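Local coordinates for protein dual oxidase maturation factor 1 (Homo sapiens, PDB 7D3F) that probably helps dual oxidase 1 to mature and to travel from the endoplasmic reticulum to the plasma membrane, at residues B[129-133]-B[134-138]; B[143-147]-B[148-152]. All blocks are in the same frame, centred on the assembly; numbering follows the deposited sequence.

Contact 1 of 2, residues B[129-133]-B[134-138]; sequences EFTWR and LGENY. With NAG (2-acetamido-2-deoxy-beta-D-glucopyranose), chain E.
Tyr138 lays its ring back against the side chains of Phe130 and Trp132 and the carbonyl of Thr131, across the turn that reverses the chain after strand 122-131. Its CG is anti to the backbone N (chi1 -169°), which carries the ring along the end of the strand. CB and CD1 pass the carbonyl of Thr131, CD1 at 3.8 Å from Thr131 O. One atom further, CE1 of Tyr138 comes to 3.4 Å from CB of Phe130. The same CE1 meets CE3 of Trp132 at 3.7 Å, reaching the indole at its edge, near its plane. At the tip, OH of Tyr138 stays 3.6 Å from CB of Phe130 and is hydrogen-bonded to the carbonyl of Ala158, so the ring is held at its polar end as well as along its flank. On the strand, CB of Glu129 lies 3.3 Å from O5 of an N-acetylglucosamine. The turn itself is type II: Glu136 N donates to Arg133 O over 2.8 Å (N-H...O angle 152°), with Gly135 taking the positive-phi third position. Arg133 and Glu136 extend side by side from its two ends, but NH1 of Arg133 lies 4.2 Å from OE2 of Glu136, beyond a salt bridge. Asn137, just before Tyr138, is the N-cap of helix 138-148, its OD1 accepting from Glu140 N. Tyr138 is the first residue of the helix, and its ring packs on the strand end, with Val108 of strand 107-114 beside it. Trp132 also packs on Tyr170 and Tyr173 of helix 169-199, and Phe130 on Val154 and Ala158 of helix 152-160.

Contact 2 of 2, residues B[143-147]-B[148-152]; sequences AKALE and KGLPD. With MAN (alpha-D-mannopyranose), chain C.
The carbonyl oxygen of Ala145 receives two backbone N-H groups from the two residues that follow helix 138-148. Gly149 N is the stronger donor, 3.0 Å from Ala145 O. Leu150 N approaches the same Ala145 O almost straight (N-H...O angle 169°), but at 3.5 Å that bond is weak. One residue earlier the regular helical pattern still holds, with Lys148 N donating to Lys144 O over 2.9 Å. Gly149 then leaves the helix with a positive phi of 95°, and the chain swings round so that the side chain of Leu150 comes back onto the helix. There CD1 of Leu150 rests on the methyl CB of Ala145 at 3.7 Å, an apolar contact bridging the residues whose backbones are joined by the weak bond. Both side chains also pack on Leu155 of helix 152-160. Lys148 heads elsewhere: CG is anti to the backbone N (chi1 -162°), and bends at chi3 and chi4 bring NZ to a mannose of a glycan carried by the protein. NZ of Lys148 makes a weak hydrogen bond to O4 of that sugar at 3.3 Å, while its stronger polar partner is a side chain of another protein chain. The mannose is further held by Glu128 OE2 and Asn127 N, so strand and helix end both touch it. Pro151 follows as the N-cap residue of helix 152-160. A glycine with positive phi, a six-to-one backbone bond and an apolar pair across it are the marks of a Schellman motif, though its six-to-one bond is weak here, at the loop that leads from helix 138-148 to helix 152-160.

In the fold
From the N terminus, the chain runs up strand 122-131 and reaches contact 1, which closes the reverse turn between the strand and helix 138-148. The helix then ends in contact 2, whose loop leads directly into helix 152-160. The two contacts are thus in series, neither nesting nor crossing, and each is a local turn. They nevertheless meet in space, although their centres are about 16 Å apart: the ring of Phe130 from contact 1 packs on contact 2, its CE2 3.5 Å from CB of Ala145 and its CZ 3.9 Å from CD1 of Leu150. Together they fasten helices 138-148 and 152-160 onto the antiparallel sheet of the predicted extracellular region.

Contact 1 of 2, residues B[129-133]-B[134-138]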
loop_
_atom_site.group_PDB
_atom_site.type_symbol
_atom_site.label_atom_id
_atom_site.label_comp_id
_atom_site.label_asym_id
_atom_site.label_seq_id
_atom_site.Cartn_x
_atom_site.Cartn_y
_atom_site.Cartn_z
ATOM N N GLU B 129 4.728 23.817 -5.729
ATOM C CA GLU B 129 4.682 22.660 -6.610
ATOM C C GLU B 129 3.263 22.442 -7.109
ATOM O O GLU B 129 2.302 22.527 -6.338
ATOM C CB GLU B 129 5.181 21.400 -5.899
ATOM C CG GLU B 129 5.153 20.145 -6.753
ATOM C CD GLU B 129 5.759 18.948 -6.047
ATOM O OE1 GLU B 129 6.586 18.247 -6.667
ATOM O OE2 GLU B 129 5.415 18.716 -4.869
ATOM N N PHE B 130 3.141 22.160 -8.403
ATOM C CA PHE B 130 1.865 21.822 -9.025
ATOM C C PHE B 130 2.085 20.556 -9.841
ATOM O O PHE B 130 2.807 20.580 -10.842
ATOM C CB PHE B 130 1.353 22.967 -9.897
ATOM C CG PHE B 130 1.103 24.238 -9.140
ATOM C CD1 PHE B 130 2.119 25.160 -8.951
ATOM C CD2 PHE B 130 -0.149 24.511 -8.616
ATOM C CE1 PHE B 130 1.892 26.331 -8.253
ATOM C CE2 PHE B 130 -0.382 25.678 -7.919
ATOM C CZ PHE B 130 0.639 26.591 -7.736
ATOM N N THR B 131 1.482 19.455 -9.405
ATOM C CA THR B 131 1.745 18.143 -9.977
ATOM C C THR B 131 0.639 17.739 -10.942
ATOM O O THR B 131 -0.549 17.917 -10.655
ATOM C CB THR B 131 1.880 17.086 -8.878
ATOM O OG1 THR B 131 0.701 17.088 -8.062
ATOM C CG2 THR B 131 3.094 17.371 -8.009
ATOM N N TRP B 132 1.041 17.193 -12.089
ATOM C CA TRP B 132 0.117 16.623 -13.060
ATOM C C TRP B 132 0.270 15.110 -13.168
ATOM O O TRP B 132 -0.074 14.528 -14.202
ATOM C CB TRP B 132 0.309 17.274 -14.429
ATOM C CG TRP B 132 1.731 17.304 -14.890
ATOM C CD1 TRP B 132 2.522 16.231 -15.181
ATOM C CD2 TRP B 132 2.529 18.468 -15.128
ATOM N NE1 TRP B 132 3.768 16.656 -15.576
ATOM C CE2 TRP B 132 3.796 18.025 -15.553
ATOM C CE3 TRP B 132 2.295 19.841 -15.019
ATOM C CZ2 TRP B 132 4.827 18.908 -15.869
ATOM C CZ3 TRP B 132 3.317 20.715 -15.333
ATOM C CH2 TRP B 132 4.567 20.245 -15.753
ATOM N N ARG B 133 0.792 14.466 -12.127
ATOM C CA ARG B 133 0.967 13.021 -12.150
ATOM C C ARG B 133 -0.381 12.322 -12.264
ATOM O O ARG B 133 -1.422 12.860 -11.877
ATOM C CB ARG B 133 1.699 12.547 -10.894
ATOM C CG ARG B 133 3.212 12.623 -10.993
ATOM C CD ARG B 133 3.890 12.126 -9.724
ATOM N NE ARG B 133 3.749 13.065 -8.614
ATOM C CZ ARG B 133 2.844 12.951 -7.646
ATOM N NH1 ARG B 133 1.994 11.934 -7.644
ATOM N NH2 ARG B 133 2.791 13.855 -6.677
ATOM N N LEU B 134 -0.353 11.114 -12.823
ATOM C CA LEU B 134 -1.573 10.335 -12.991
ATOM C C LEU B 134 -2.249 10.114 -11.643
ATOM O O LEU B 134 -1.603 9.727 -10.665
ATOM C CB LEU B 134 -1.253 8.998 -13.655
ATOM C CG LEU B 134 -0.573 9.031 -15.024
ATOM C CD1 LEU B 134 -0.465 7.623 -15.588
ATOM C CD2 LEU B 134 -1.322 9.941 -15.982
ATOM N N GLY B 135 -3.557 10.364 -11.598
ATOM C CA GLY B 135 -4.306 10.340 -10.362
ATOM C C GLY B 135 -4.360 11.662 -9.629
ATOM O O GLY B 135 -5.127 11.787 -8.666
ATOM N N GLU B 136 -3.576 12.648 -10.052
ATOM C CA GLU B 136 -3.570 13.977 -9.458
ATOM C C GLU B 136 -4.232 14.952 -10.424
ATOM O O GLU B 136 -3.944 14.937 -11.625
ATOM C CB GLU B 136 -2.143 14.430 -9.138
ATOM C CG GLU B 136 -1.283 13.359 -8.480
ATOM C CD GLU B 136 -1.794 12.961 -7.110
ATOM O OE1 GLU B 136 -1.842 13.831 -6.216
ATOM O OE2 GLU B 136 -2.157 11.779 -6.932
ATOM N N ASN B 137 -5.116 15.796 -9.900
ATOM C CA ASN B 137 -5.861 16.753 -10.710
ATOM C C ASN B 137 -5.149 18.099 -10.644
ATOM O O ASN B 137 -5.118 18.741 -9.589
ATOM C CB ASN B 137 -7.306 16.866 -10.226
ATOM C CG ASN B 137 -8.242 17.391 -11.298
ATOM O OD1 ASN B 137 -8.511 18.591 -11.373
ATOM N ND2 ASN B 137 -8.742 16.491 -12.137
ATOM N N TYR B 138 -4.570 18.521 -11.772
ATOM C CA TYR B 138 -3.864 19.799 -11.804
ATOM C C TYR B 138 -4.818 20.965 -11.581
ATOM O O TYR B 138 -4.470 21.943 -10.910
ATOM C CB TYR B 138 -3.121 19.963 -13.131
ATOM C CG TYR B 138 -2.152 21.126 -13.142
ATOM C CD1 TYR B 138 -0.803 20.930 -12.885
ATOM C CD2 TYR B 138 -2.587 22.420 -13.404
ATOM C CE1 TYR B 138 0.086 21.985 -12.892
ATOM C CE2 TYR B 138 -1.706 23.483 -13.408
ATOM C CZ TYR B 138 -0.372 23.260 -13.152
ATOM O OH TYR B 138 0.509 24.316 -13.156
HETATM C C1 NAG E . 8.845 21.777 -5.268
HETATM C C2 NAG E . 10.126 21.398 -4.521
HETATM C C3 NAG E . 9.802 20.504 -3.325
HETATM C C4 NAG E . 8.735 21.141 -2.444
HETATM C C5 NAG E . 7.517 21.511 -3.287
HETATM C C6 NAG E . 6.445 22.250 -2.520
HETATM C C7 NAG E . 12.310 21.182 -5.622
HETATM C C8 NAG E . 13.144 20.372 -6.569
HETATM N N2 NAG E . 11.067 20.737 -5.410
HETATM O O3 NAG E . 10.985 20.276 -2.569
HETATM O O4 NAG E . 8.355 20.221 -1.425
HETATM O O5 NAG E . 7.917 22.373 -4.361
HETATM O O6 NAG E . 6.926 23.491 -2.022
HETATM O O7 NAG E . 12.742 22.191 -5.075
#

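Contact 2 of 2, residues B[143-147]-B[148-152]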
loop_
_atom_site.group_PDB
_atom_site.type_symbol
_atom_site.label_atom_id
_atom_site.label_comp_id
_atom_site.label_asym_id
_atom_site.label_seq_id
_atom_site.Cartn_x
_atom_site.Cartn_y
_atom_site.Cartn_z
ATOM N N ALA B 143 -6.850 25.438 -8.277
ATOM C CA ALA B 143 -7.948 26.051 -7.536
ATOM C C ALA B 143 -7.604 26.195 -6.058
ATOM O O ALA B 143 -7.922 27.214 -5.432
ATOM C CB ALA B 143 -9.225 25.229 -7.714
ATOM N N LYS B 144 -6.958 25.179 -5.481
ATOM C CA LYS B 144 -6.536 25.267 -4.087
ATOM C C LYS B 144 -5.486 26.354 -3.897
ATOM O O LYS B 144 -5.472 27.041 -2.869
ATOM C CB LYS B 144 -6.011 23.913 -3.608
ATOM C CG LYS B 144 -7.108 22.889 -3.353
ATOM C CD LYS B 144 -6.544 21.548 -2.916
ATOM C CE LYS B 144 -5.753 20.889 -4.033
ATOM N NZ LYS B 144 -5.390 19.482 -3.705
ATOM N N ALA B 145 -4.593 26.521 -4.875
ATOM C CA ALA B 145 -3.622 27.610 -4.812
ATOM C C ALA B 145 -4.313 28.967 -4.879
ATOM O O ALA B 145 -3.931 29.902 -4.165
ATOM C CB ALA B 145 -2.604 27.471 -5.943
ATOM N N LEU B 146 -5.324 29.095 -5.741
ATOM C CA LEU B 146 -6.082 30.341 -5.819
ATOM C C LEU B 146 -6.785 30.640 -4.502
ATOM O O LEU B 146 -6.794 31.787 -4.039
ATOM C CB LEU B 146 -7.100 30.269 -6.958
ATOM C CG LEU B 146 -6.656 30.752 -8.337
ATOM C CD1 LEU B 146 -7.747 30.491 -9.360
ATOM C CD2 LEU B 146 -6.311 32.230 -8.293
ATOM N N GLU B 147 -7.385 29.622 -3.885
ATOM C CA GLU B 147 -8.042 29.825 -2.598
ATOM C C GLU B 147 -7.038 30.132 -1.494
ATOM O O GLU B 147 -7.366 30.853 -0.545
ATOM C CB GLU B 147 -8.883 28.601 -2.239
ATOM C CG GLU B 147 -10.219 28.549 -2.965
ATOM C CD GLU B 147 -10.456 27.228 -3.668
ATOM O OE1 GLU B 147 -9.767 26.242 -3.335
ATOM O OE2 GLU B 147 -11.331 27.179 -4.559
ATOM N N LYS B 148 -5.818 29.597 -1.594
ATOM C CA LYS B 148 -4.802 29.881 -0.588
ATOM C C LYS B 148 -4.309 31.319 -0.681
ATOM O O LYS B 148 -3.940 31.913 0.338
ATOM C CB LYS B 148 -3.634 28.903 -0.729
ATOM C CG LYS B 148 -2.745 28.812 0.503
ATOM C CD LYS B 148 -1.851 27.579 0.458
ATOM C CE LYS B 148 -0.485 27.891 -0.129
ATOM N NZ LYS B 148 0.322 28.756 0.778
ATOM N N GLY B 149 -4.297 31.892 -1.883
ATOM C CA GLY B 149 -3.912 33.277 -2.061
ATOM C C GLY B 149 -2.456 33.464 -2.431
ATOM O O GLY B 149 -1.811 34.410 -1.973
ATOM N N LEU B 150 -1.929 32.573 -3.272
ATOM C CA LEU B 150 -0.526 32.629 -3.648
ATOM C C LEU B 150 -0.229 33.920 -4.411
ATOM O O LEU B 150 -1.127 34.524 -5.001
ATOM C CB LEU B 150 -0.155 31.410 -4.491
ATOM C CG LEU B 150 -0.036 30.097 -3.720
ATOM C CD1 LEU B 150 0.475 28.986 -4.620
ATOM C CD2 LEU B 150 0.873 30.277 -2.516
ATOM N N PRO B 151 1.027 34.372 -4.393
ATOM C CA PRO B 151 1.368 35.625 -5.076
ATOM C C PRO B 151 1.091 35.554 -6.571
ATOM O O PRO B 151 1.015 34.479 -7.171
ATOM C CB PRO B 151 2.867 35.793 -4.791
ATOM C CG PRO B 151 3.341 34.437 -4.372
ATOM C CD PRO B 151 2.181 33.810 -3.674
ATOM N N ASP B 152 0.930 36.737 -7.168
ATOM C CA ASP B 152 0.485 36.822 -8.558
ATOM C C ASP B 152 1.403 36.109 -9.544
ATOM O O ASP B 152 0.884 35.406 -10.428
ATOM C CB ASP B 152 0.291 38.292 -8.948
ATOM C CG ASP B 152 -0.709 39.005 -8.057
ATOM O OD1 ASP B 152 -0.328 40.009 -7.419
ATOM O OD2 ASP B 152 -1.872 38.554 -7.987
HETATM C C1 MAN C . 6.642 27.862 2.854
HETATM C C2 MAN C . 5.610 28.985 2.998
HETATM C C3 MAN C . 4.324 28.558 2.312
HETATM C C4 MAN C . 4.602 28.221 0.843
HETATM C C5 MAN C . 5.693 27.140 0.747
HETATM C C6 MAN C . 6.132 26.878 -0.675
HETATM O O2 MAN C . 6.044 30.138 2.284
HETATM O O3 MAN C . 3.314 29.555 2.403
HETATM O O4 MAN C . 3.418 27.747 0.223
HETATM O O5 MAN C . 6.865 27.560 1.492
HETATM O O6 MAN C . 6.835 28.025 -1.143
#